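Local coordinates for D-methionine-binding lipoprotein MetQ (Escherichia coli, PDB 4YAH), which serves as the substrate-binding component of an ATP-driven ABC transporter that takes up methionine, holding the amino acid between its two lobes, at residues F86-Y91 against Y227-V232; K102-G107 against I231-D236; L127-Q132 against N173-K178. All blocks are in the same frame, centred on the assembly; numbering follows the deposited sequence.

Contact 1: F86-Y91 against Y227-V232; sequences FQHKPY and YVNLIV. With MET (methionine), chain B.
Two first torsions set the rings of H88 and Y227 against each other: CG of H88 is tucked between its own backbone N and carbonyl carbon (chi1 47°), and CG of Y227 stands opposite its carbonyl carbon (chi1 -58°); the side chains lie alongside, pointing the same way. The pair is T-shaped, with the edge of Y227 brought to the face of H88 at a plane angle of 59°; Y227 CD1 sits over the imidazole centre. The other imidazole face belongs to the bound methionine, whose SD lies 3.4 Å from H88 NE2, offset toward the rim. The ring's nitrogens are both engaged: H88 is the N-cap of helix 89-99, its ND1 accepting the N-H of Y91, and NE2 is hydrogen-bonded to N141. This is the end of strand 83-88 beside strand 229-234 in one lobe of a periplasmic binding protein fold, where the strand ends line the ligand pocket. N229 grips the ligand's backbone with both branches of its amide: OD1 accepts from methionine N at 2.8 Å, and ND2 gives a nearly straight bond to methionine O at 2.9 Å. Further along the ligand, methionine CE lies over the centre of the Y91 ring and 3.8 Å from Q87 CB. Between the backbones, L230 N reaches Q87 O only in a weak, bent bond, and waters fill in: one links F86 N and Q87 NE2 to L230 O, while Q87 OE1 is held by N73; another accepts from K89 N and donates to V228 O at 2.6 Å.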
loop_
_atom_site.group_PDB
_atom_site.type_symbol
_atom_site.label_atom_id
_atom_site.label_comp_id
_atom_site.label_asym_id
_atom_site.label_seq_id
_atom_site.Cartn_x
_atom_site.Cartn_y
_atom_site.Cartn_z
ATOM N N PHE A 86 -5.168 5.362 1.840
ATOM C CA PHE A 86 -4.741 4.112 1.212
ATOM C C PHE A 86 -3.431 4.141 0.435
ATOM O O PHE A 86 -2.984 3.087 -0.009
ATOM C CB PHE A 86 -5.833 3.623 0.243
ATOM C CG PHE A 86 -5.764 4.267 -1.120
ATOM C CD1 PHE A 86 -5.159 3.611 -2.175
ATOM C CD2 PHE A 86 -6.274 5.545 -1.339
ATOM C CE1 PHE A 86 -5.072 4.197 -3.420
ATOM C CE2 PHE A 86 -6.190 6.130 -2.586
ATOM C CZ PHE A 86 -5.595 5.460 -3.625
ATOM N N GLN A 87 -2.840 5.316 0.228
ATOM C CA GLN A 87 -1.708 5.439 -0.694
ATOM C C GLN A 87 -0.491 6.104 -0.054
ATOM O O GLN A 87 -0.611 6.846 0.915
ATOM C CB GLN A 87 -2.140 6.223 -1.947
ATOM C CG GLN A 87 -2.309 7.718 -1.720
ATOM C CD GLN A 87 -3.188 8.377 -2.768
ATOM O OE1 GLN A 87 -2.855 8.401 -3.965
ATOM N NE2 GLN A 87 -4.307 8.940 -2.323
ATOM N N HIS A 88 0.696 5.800 -0.583
ATOM C CA HIS A 88 1.906 6.481 -0.160
ATOM C C HIS A 88 2.188 7.657 -1.105
ATOM O O HIS A 88 1.489 7.821 -2.112
ATOM C CB HIS A 88 3.115 5.502 -0.076
ATOM C CG HIS A 88 3.300 4.597 -1.259
ATOM N ND1 HIS A 88 3.517 5.056 -2.543
ATOM C CD2 HIS A 88 3.342 3.244 -1.334
ATOM C CE1 HIS A 88 3.656 4.024 -3.357
ATOM N NE2 HIS A 88 3.563 2.912 -2.645
ATOM N N LYS A 89 3.192 8.479 -0.784
ATOM C CA LYS A 89 3.389 9.721 -1.524
ATOM C C LYS A 89 3.892 9.494 -2.943
ATOM O O LYS A 89 3.471 10.195 -3.848
ATOM C CB LYS A 89 4.347 10.680 -0.795
ATOM C CG LYS A 89 4.345 12.063 -1.461
ATOM C CD LYS A 89 4.997 13.136 -0.624
ATOM C CE LYS A 89 5.000 14.475 -1.385
ATOM N NZ LYS A 89 5.978 14.436 -2.522
ATOM N N PRO A 90 4.797 8.516 -3.159
ATOM C CA PRO A 90 5.149 8.311 -4.569
ATOM C C PRO A 90 3.929 7.998 -5.437
ATOM O O PRO A 90 3.819 8.508 -6.559
ATOM C CB PRO A 90 6.127 7.140 -4.508
ATOM C CG PRO A 90 6.791 7.296 -3.189
ATOM C CD PRO A 90 5.687 7.769 -2.257
ATOM N N TYR A 91 3.024 7.182 -4.917
ATOM C CA TYR A 91 1.814 6.830 -5.644
ATOM C C TYR A 91 0.971 8.077 -5.904
ATOM O O TYR A 91 0.488 8.289 -7.017
ATOM C CB TYR A 91 0.994 5.812 -4.877
ATOM C CG TYR A 91 -0.166 5.291 -5.684
ATOM C CD1 TYR A 91 0.001 4.198 -6.528
ATOM C CD2 TYR A 91 -1.418 5.896 -5.628
ATOM C CE1 TYR A 91 -1.054 3.698 -7.282
ATOM C CE2 TYR A 91 -2.473 5.406 -6.377
ATOM C CZ TYR A 91 -2.278 4.307 -7.211
ATOM O OH TYR A 91 -3.300 3.794 -7.980
ATOM N N TYR A 227 7.725 4.966 1.732
ATOM C CA TYR A 227 6.364 4.534 1.400
ATOM C C TYR A 227 5.352 4.646 2.540
ATOM O O TYR A 227 4.364 3.921 2.569
ATOM C CB TYR A 227 6.420 3.087 0.865
ATOM C CG TYR A 227 7.308 2.971 -0.355
ATOM C CD1 TYR A 227 6.950 3.559 -1.557
ATOM C CD2 TYR A 227 8.511 2.286 -0.302
ATOM C CE1 TYR A 227 7.762 3.484 -2.659
ATOM C CE2 TYR A 227 9.330 2.201 -1.402
ATOM C CZ TYR A 227 8.952 2.784 -2.576
ATOM O OH TYR A 227 9.777 2.689 -3.670
ATOM N N VAL A 228 5.538 5.606 3.448
ATOM C CA VAL A 228 4.527 5.821 4.469
ATOM C C VAL A 228 3.213 6.164 3.764
ATOM O O VAL A 228 3.197 6.937 2.800
ATOM C CB VAL A 228 4.938 6.925 5.472
ATOM C CG1 VAL A 228 4.984 8.303 4.806
ATOM C CG2 VAL A 228 4.027 6.902 6.674
ATOM N N ASN A 229 2.125 5.549 4.208
ATOM C CA ASN A 229 0.813 5.809 3.632
ATOM C C ASN A 229 0.272 7.136 4.188
ATOM O O ASN A 229 0.772 7.650 5.191
ATOM C CB ASN A 229 -0.154 4.650 3.927
ATOM C CG ASN A 229 0.092 3.428 3.052
ATOM O OD1 ASN A 229 -0.827 2.653 2.802
ATOM N ND2 ASN A 229 1.344 3.229 2.613
ATOM N N LEU A 230 -0.797 7.632 3.561
ATOM C CA LEU A 230 -1.275 8.997 3.760
ATOM C C LEU A 230 -2.785 9.042 3.869
ATOM O O LEU A 230 -3.484 8.208 3.295
ATOM C CB LEU A 230 -0.865 9.877 2.581
ATOM C CG LEU A 230 0.598 9.841 2.153
ATOM C CD1 LEU A 230 0.714 10.467 0.774
ATOM C CD2 LEU A 230 1.446 10.581 3.159
ATOM N N ILE A 231 -3.274 10.053 4.579
ATOM C CA ILE A 231 -4.657 10.508 4.450
ATOM C C ILE A 231 -4.574 11.653 3.465
ATOM O O ILE A 231 -3.710 12.543 3.606
ATOM C CB ILE A 231 -5.252 10.952 5.783
ATOM C CG1 ILE A 231 -5.304 9.757 6.734
ATOM C CG2 ILE A 231 -6.680 11.511 5.591
ATOM C CD1 ILE A 231 -5.414 10.117 8.198
ATOM N N VAL A 232 -5.416 11.586 2.437
ATOM C CA VAL A 232 -5.385 12.505 1.319
ATOM C C VAL A 232 -6.758 13.122 1.087
ATOM O O VAL A 232 -7.778 12.434 1.183
ATOM C CB VAL A 232 -4.923 11.782 0.062
ATOM C CG1 VAL A 232 -5.030 12.651 -1.150
ATOM C CG2 VAL A 232 -3.487 11.344 0.238
HETATM N N MET B . -0.864 0.171 1.409
HETATM C CA MET B . -0.061 0.136 0.187
HETATM C C MET B . 1.393 -0.044 0.550
HETATM O O MET B . 1.880 0.695 1.412
HETATM C CB MET B . -0.240 1.425 -0.621
HETATM C CG MET B . 0.407 1.402 -1.997
HETATM S SD MET B . 0.198 2.930 -2.934
HETATM C CE MET B . -1.526 2.791 -3.404
HETATM O OXT MET B . 2.084 -0.905 -0.032
HETATM O O HOH W 1 -4.645 7.972 0.781
HETATM O O HOH W 2 4.999 8.186 1.389
#

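Contact 2: K102-G107 against I231-D236; sequences KLVAVG and IVTRED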
loop_
_atom_site.group_PDB
_atom_site.type_symbol
_atom_site.label_atom_id
_atom_site.label_comp_id
_atom_site.label_asym_id
_atom_site.label_seq_id
_atom_site.Cartn_x
_atom_site.Cartn_y
_atom_site.Cartn_z
ATOM N N LYS A 102 -6.038 17.367 -8.190
ATOM C CA LYS A 102 -5.486 18.327 -7.234
ATOM C C LYS A 102 -5.724 17.816 -5.815
ATOM O O LYS A 102 -6.638 18.243 -5.110
ATOM C CB LYS A 102 -6.110 19.716 -7.449
ATOM C CG LYS A 102 -5.786 20.316 -8.821
ATOM C CD LYS A 102 -4.280 20.435 -9.054
ATOM C CE LYS A 102 -3.958 21.161 -10.352
ATOM N NZ LYS A 102 -4.408 22.582 -10.337
ATOM N N LEU A 103 -4.889 16.859 -5.422
ATOM C CA LEU A 103 -5.004 16.217 -4.127
ATOM C C LEU A 103 -3.781 16.505 -3.315
ATOM O O LEU A 103 -2.705 16.722 -3.870
ATOM C CB LEU A 103 -5.149 14.709 -4.261
ATOM C CG LEU A 103 -6.153 14.200 -5.278
ATOM C CD1 LEU A 103 -6.162 12.686 -5.299
ATOM C CD2 LEU A 103 -7.547 14.723 -4.987
ATOM N N VAL A 104 -3.947 16.446 -2.001
ATOM C CA VAL A 104 -2.860 16.713 -1.081
ATOM C C VAL A 104 -2.934 15.825 0.153
ATOM O O VAL A 104 -4.019 15.402 0.588
ATOM C CB VAL A 104 -2.837 18.188 -0.633
ATOM C CG1 VAL A 104 -2.614 19.111 -1.825
ATOM C CG2 VAL A 104 -4.106 18.550 0.090
ATOM N N ALA A 105 -1.753 15.534 0.701
ATOM C CA ALA A 105 -1.640 14.768 1.927
ATOM C C ALA A 105 -1.909 15.654 3.127
ATOM O O ALA A 105 -1.374 16.758 3.214
ATOM C CB ALA A 105 -0.248 14.158 2.034
ATOM N N VAL A 106 -2.711 15.160 4.063
ATOM C CA VAL A 106 -3.023 15.890 5.278
ATOM C C VAL A 106 -2.576 15.140 6.518
ATOM O O VAL A 106 -2.826 15.571 7.640
ATOM C CB VAL A 106 -4.548 16.206 5.386
ATOM C CG1 VAL A 106 -4.975 17.130 4.238
ATOM C CG2 VAL A 106 -5.391 14.933 5.396
ATOM N N GLY A 107 -1.871 14.027 6.334
ATOM C CA GLY A 107 -1.359 13.297 7.473
ATOM C C GLY A 107 -0.815 11.935 7.069
ATOM O O GLY A 107 -1.326 11.338 6.115
ATOM N N ILE A 231 -3.274 10.053 4.579
ATOM C CA ILE A 231 -4.657 10.508 4.450
ATOM C C ILE A 231 -4.574 11.653 3.465
ATOM O O ILE A 231 -3.710 12.543 3.606
ATOM C CB ILE A 231 -5.252 10.952 5.783
ATOM C CG1 ILE A 231 -5.304 9.757 6.734
ATOM C CG2 ILE A 231 -6.680 11.511 5.591
ATOM C CD1 ILE A 231 -5.414 10.117 8.198
ATOM N N VAL A 232 -5.416 11.586 2.437
ATOM C CA VAL A 232 -5.385 12.505 1.319
ATOM C C VAL A 232 -6.758 13.122 1.087
ATOM O O VAL A 232 -7.778 12.434 1.183
ATOM C CB VAL A 232 -4.923 11.782 0.062
ATOM C CG1 VAL A 232 -5.030 12.651 -1.150
ATOM C CG2 VAL A 232 -3.487 11.344 0.238
ATOM N N THR A 233 -6.759 14.419 0.773
ATOM C CA THR A 233 -7.982 15.154 0.441
ATOM C C THR A 233 -7.780 15.910 -0.854
ATOM O O THR A 233 -6.704 15.874 -1.438
ATOM C CB THR A 233 -8.376 16.175 1.521
ATOM O OG1 THR A 233 -7.412 17.239 1.546
ATOM C CG2 THR A 233 -8.466 15.528 2.885
ATOM N N ARG A 234 -8.808 16.643 -1.276
ATOM C CA ARG A 234 -8.628 17.603 -2.353
ATOM C C ARG A 234 -7.943 18.841 -1.782
ATOM O O ARG A 234 -7.953 19.072 -0.577
ATOM C CB ARG A 234 -9.963 17.989 -2.991
ATOM C CG ARG A 234 -10.706 16.843 -3.673
ATOM C CD ARG A 234 -12.027 17.341 -4.241
ATOM N NE ARG A 234 -12.835 17.926 -3.179
ATOM C CZ ARG A 234 -13.588 17.232 -2.330
ATOM N NH1 ARG A 234 -13.669 15.904 -2.418
ATOM N NH2 ARG A 234 -14.263 17.871 -1.385
ATOM N N GLU A 235 -7.327 19.620 -2.655
ATOM C CA GLU A 235 -6.785 20.914 -2.262
ATOM C C GLU A 235 -7.868 21.751 -1.589
ATOM O O GLU A 235 -7.601 22.427 -0.584
ATOM C CB GLU A 235 -6.216 21.631 -3.484
ATOM C CG GLU A 235 -5.785 23.083 -3.253
ATOM C CD GLU A 235 -4.606 23.222 -2.303
ATOM O OE1 GLU A 235 -3.782 22.279 -2.227
ATOM O OE2 GLU A 235 -4.503 24.276 -1.636
ATOM N N ASP A 236 -9.087 21.701 -2.119
ATOM C CA ASP A 236 -10.130 22.612 -1.642
ATOM C C ASP A 236 -10.634 22.286 -0.233
ATOM O O ASP A 236 -11.182 23.166 0.418
ATOM C CB ASP A 236 -11.325 22.662 -2.623
ATOM C CG ASP A 236 -12.019 21.308 -2.811
ATOM O OD1 ASP A 236 -12.785 20.882 -1.923
ATOM O OD2 ASP A 236 -11.817 20.692 -3.871
#
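V106 lies across both I231 and T233, its side chain at about a right angle to each, where strand 103-111 runs antiparallel beside strand 229-234 in the mixed sheet of one lobe. The strand axes run at 138° to each other. V106 CG2 packs on I231 CG2 at 3.7 Å, and its other branch, CG1, meets T233 OG1 at 3.6 Å. V104 flanks the same threonine obliquely, its CG2 near the hydroxyl, while its CG1 touches E235 OE1 at 3.4 Å; the other carboxylate oxygen of E235 pairs with K238. The T233 hydroxyl stands between backbone N and carbonyl carbon (chi1 68°), a setting from which OG1 donates to the carbonyl O of R234 at 2.9 Å. A valine here would probably leave the R234 carbonyl without its hydroxyl donor. Helix 241-250 packs on this side of the sheet, with V243 against both T233 and V106. V232 faces the other way, with L76 of helix 71-78 beside it; its CG1 comes 3.7 Å from L103 CB. L103 CD2 in turn rests on the aliphatic CG of R234, whose guanidinium bends round to form a salt bridge with D236, NE meeting OD2 in the guanidinium plane, and sends NH1 to the carbonyl of L76. The backbone ties these side chains into register: V104 and T233 exchange N-H...O bonds in both directions, and K102 O accepts from E235 N just beyond the strand. Toward the other end, V106 N gives I231 O a 2.8 Å bond that is almost straight, at 175°.

Contact 3: L127-Q132 against N173-K178; sequences LQDGSQ and NPKNLK
This is a surface contact between two turns at the start of neighbouring parallel strands, 132-136 and 178-182, in the five-stranded mixed sheet of the lobe that does not hold strand 229-234. L127 and L177 meet tip to tip across it, CD2 to CD2 at 3.8 Å, and L127 also packs on L154 and on A197 of strand 196-201. S131 CB comes up beside the same L177 branch. A type II turn from Q128 to S131 shapes one segment and a type I turn from N173 to N176 the other. Each is pinned by a side chain: S131 OG donates to Q128 O at 2.7 Å, joining S131 N on the same face of that carbonyl, whereas the amide of N173 takes both backbone polar atoms of L177, OD1 accepting from its N and ND2 donating in plane to a lone pair of its O. Two backbone bonds cross the gap. G130 N donates to K175 O from nearly along the C=O axis, and K178 N gives S131 O a bond of 2.9 Å at 175°, which opens the parallel pairing of Q132 with K178. D129 lies at about a right angle to K175, its CG set opposite its own carbonyl carbon (chi1 -80°), and this lays OD1 against K175 CB at 3.5 Å. The charged ends stay apart, D129 OD1 to K175 NZ being 5.1 Å, and one water joins them by donating to OD1 and to L127 O while accepting from NZ; a second water donates to D129 OD2 and P174 O. The attraction between carboxylate and ammonium is therefore probably softened by solvent, so that the direct polar links between the turns are the two backbone bonds, with the leucine pair adding apolar contact.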
loop_
_atom_site.group_PDB
_atom_site.type_symbol
_atom_site.label_atom_id
_atom_site.label_comp_id
_atom_site.label_asym_id
_atom_site.label_seq_id
_atom_site.Cartn_x
_atom_site.Cartn_y
_atom_site.Cartn_z
ATOM N N LEU A 127 14.257 -21.195 -6.135
ATOM C CA LEU A 127 13.708 -20.476 -7.277
ATOM C C LEU A 127 14.351 -20.952 -8.581
ATOM O O LEU A 127 15.526 -20.693 -8.845
ATOM C CB LEU A 127 13.894 -18.967 -7.093
ATOM C CG LEU A 127 13.201 -18.054 -8.097
ATOM C CD1 LEU A 127 11.678 -18.216 -8.028
ATOM C CD2 LEU A 127 13.583 -16.621 -7.829
ATOM N N GLN A 128 13.564 -21.632 -9.404
ATOM C CA GLN A 128 14.054 -22.154 -10.670
ATOM C C GLN A 128 14.255 -21.083 -11.716
ATOM O O GLN A 128 13.540 -20.062 -11.758
ATOM C CB GLN A 128 13.091 -23.196 -11.229
ATOM C CG GLN A 128 12.784 -24.310 -10.291
ATOM C CD GLN A 128 11.956 -25.355 -10.969
ATOM O OE1 GLN A 128 12.404 -25.981 -11.927
ATOM N NE2 GLN A 128 10.736 -25.533 -10.503
ATOM N N ASP A 129 15.229 -21.331 -12.580
ATOM C CA ASP A 129 15.424 -20.515 -13.760
ATOM C C ASP A 129 14.125 -20.443 -14.546
ATOM O O ASP A 129 13.390 -21.435 -14.650
ATOM C CB ASP A 129 16.519 -21.092 -14.660
ATOM C CG ASP A 129 17.914 -20.774 -14.193
ATOM O OD1 ASP A 129 18.107 -20.197 -13.089
ATOM O OD2 ASP A 129 18.843 -21.144 -14.957
ATOM N N GLY A 130 13.850 -19.269 -15.106
ATOM C CA GLY A 130 12.678 -19.086 -15.946
ATOM C C GLY A 130 11.394 -18.868 -15.173
ATOM O O GLY A 130 10.321 -18.784 -15.770
ATOM N N SER A 131 11.490 -18.772 -13.850
ATOM C CA SER A 131 10.302 -18.643 -13.023
ATOM C C SER A 131 9.606 -17.323 -13.296
ATOM O O SER A 131 10.265 -16.307 -13.523
ATOM C CB SER A 131 10.656 -18.729 -11.548
ATOM O OG SER A 131 10.890 -20.062 -11.145
ATOM N N GLN A 132 8.278 -17.341 -13.269
ATOM C CA GLN A 132 7.524 -16.089 -13.301
ATOM C C GLN A 132 7.428 -15.503 -11.900
ATOM O O GLN A 132 7.136 -16.209 -10.922
ATOM C CB GLN A 132 6.140 -16.306 -13.892
ATOM C CG GLN A 132 6.167 -16.657 -15.376
ATOM C CD GLN A 132 4.788 -16.877 -15.936
ATOM O OE1 GLN A 132 3.807 -16.364 -15.403
ATOM N NE2 GLN A 132 4.700 -17.660 -17.004
ATOM N N ASN A 173 20.039 -10.522 -14.752
ATOM C CA ASN A 173 18.926 -11.396 -14.415
ATOM C C ASN A 173 19.400 -12.820 -14.671
ATOM O O ASN A 173 18.972 -13.473 -15.621
ATOM C CB ASN A 173 17.705 -11.027 -15.248
ATOM C CG ASN A 173 16.492 -11.904 -14.958
ATOM O OD1 ASN A 173 16.435 -12.632 -13.960
ATOM N ND2 ASN A 173 15.504 -11.826 -15.843
ATOM N N PRO A 174 20.306 -13.299 -13.816
ATOM C CA PRO A 174 20.982 -14.580 -14.101
ATOM C C PRO A 174 20.076 -15.813 -14.097
ATOM O O PRO A 174 20.391 -16.788 -14.779
ATOM C CB PRO A 174 22.034 -14.672 -12.989
ATOM C CG PRO A 174 21.614 -13.717 -11.942
ATOM C CD PRO A 174 20.874 -12.624 -12.636
ATOM N N LYS A 175 18.977 -15.782 -13.352
ATOM C CA LYS A 175 18.020 -16.881 -13.363
ATOM C C LYS A 175 16.994 -16.725 -14.487
ATOM O O LYS A 175 16.100 -17.561 -14.620
ATOM C CB LYS A 175 17.289 -16.997 -12.029
ATOM C CG LYS A 175 18.172 -17.251 -10.838
ATOM C CD LYS A 175 17.352 -17.386 -9.554
ATOM C CE LYS A 175 18.229 -17.531 -8.326
ATOM N NZ LYS A 175 18.854 -18.889 -8.228
ATOM N N ASN A 176 17.135 -15.678 -15.301
ATOM C CA ASN A 176 16.214 -15.439 -16.416
ATOM C C ASN A 176 14.772 -15.459 -15.941
ATOM O O ASN A 176 13.908 -16.092 -16.547
ATOM C CB ASN A 176 16.401 -16.477 -17.518
ATOM C CG ASN A 176 17.806 -16.472 -18.081
ATOM O OD1 ASN A 176 18.321 -15.426 -18.474
ATOM N ND2 ASN A 176 18.437 -17.636 -18.112
ATOM N N LEU A 177 14.528 -14.765 -14.839
ATOM C CA LEU A 177 13.193 -14.630 -14.302
ATOM C C LEU A 177 12.325 -13.821 -15.241
ATOM O O LEU A 177 12.810 -12.938 -15.937
ATOM C CB LEU A 177 13.244 -13.958 -12.935
ATOM C CG LEU A 177 14.162 -14.616 -11.915
ATOM C CD1 LEU A 177 14.249 -13.740 -10.681
ATOM C CD2 LEU A 177 13.636 -15.999 -11.568
ATOM N N LYS A 178 11.035 -14.130 -15.241
ATOM C CA LYS A 178 10.080 -13.431 -16.073
ATOM C C LYS A 178 9.208 -12.606 -15.141
ATOM O O LYS A 178 8.471 -13.155 -14.327
ATOM C CB LYS A 178 9.223 -14.401 -16.884
ATOM C CG LYS A 178 10.014 -15.463 -17.633
ATOM C CD LYS A 178 10.946 -14.848 -18.657
ATOM C CE LYS A 178 11.651 -15.915 -19.489
ATOM N NZ LYS A 178 10.695 -16.645 -20.373
HETATM O O HOH W 3 17.755 -20.834 -10.419
HETATM O O HOH W 4 20.777 -19.587 -15.830
HETATM O O HOH W 5 17.633 -19.970 -17.950
#

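Contacts 1 and 2 belong to one sheet and share I231 and V232: strand 229-234 has strand 83-88 on one side and strand 103-111 on the other. Their centres are 11 Å apart, and they touch where L230 CD1 meets A105 CB at 4.0 Å. Contact 1 forms part of the methionine pocket, whereas in contact 2 the side chain of V232 is still about 10 Å from the ligand. Contact 3 lies in the other sheet, its centre 31 Å from that of contact 1 and 41 Å from that of contact 2, on the far side of the chain's centre from contact 2. In sequence, both its segments fall between those of either other contact.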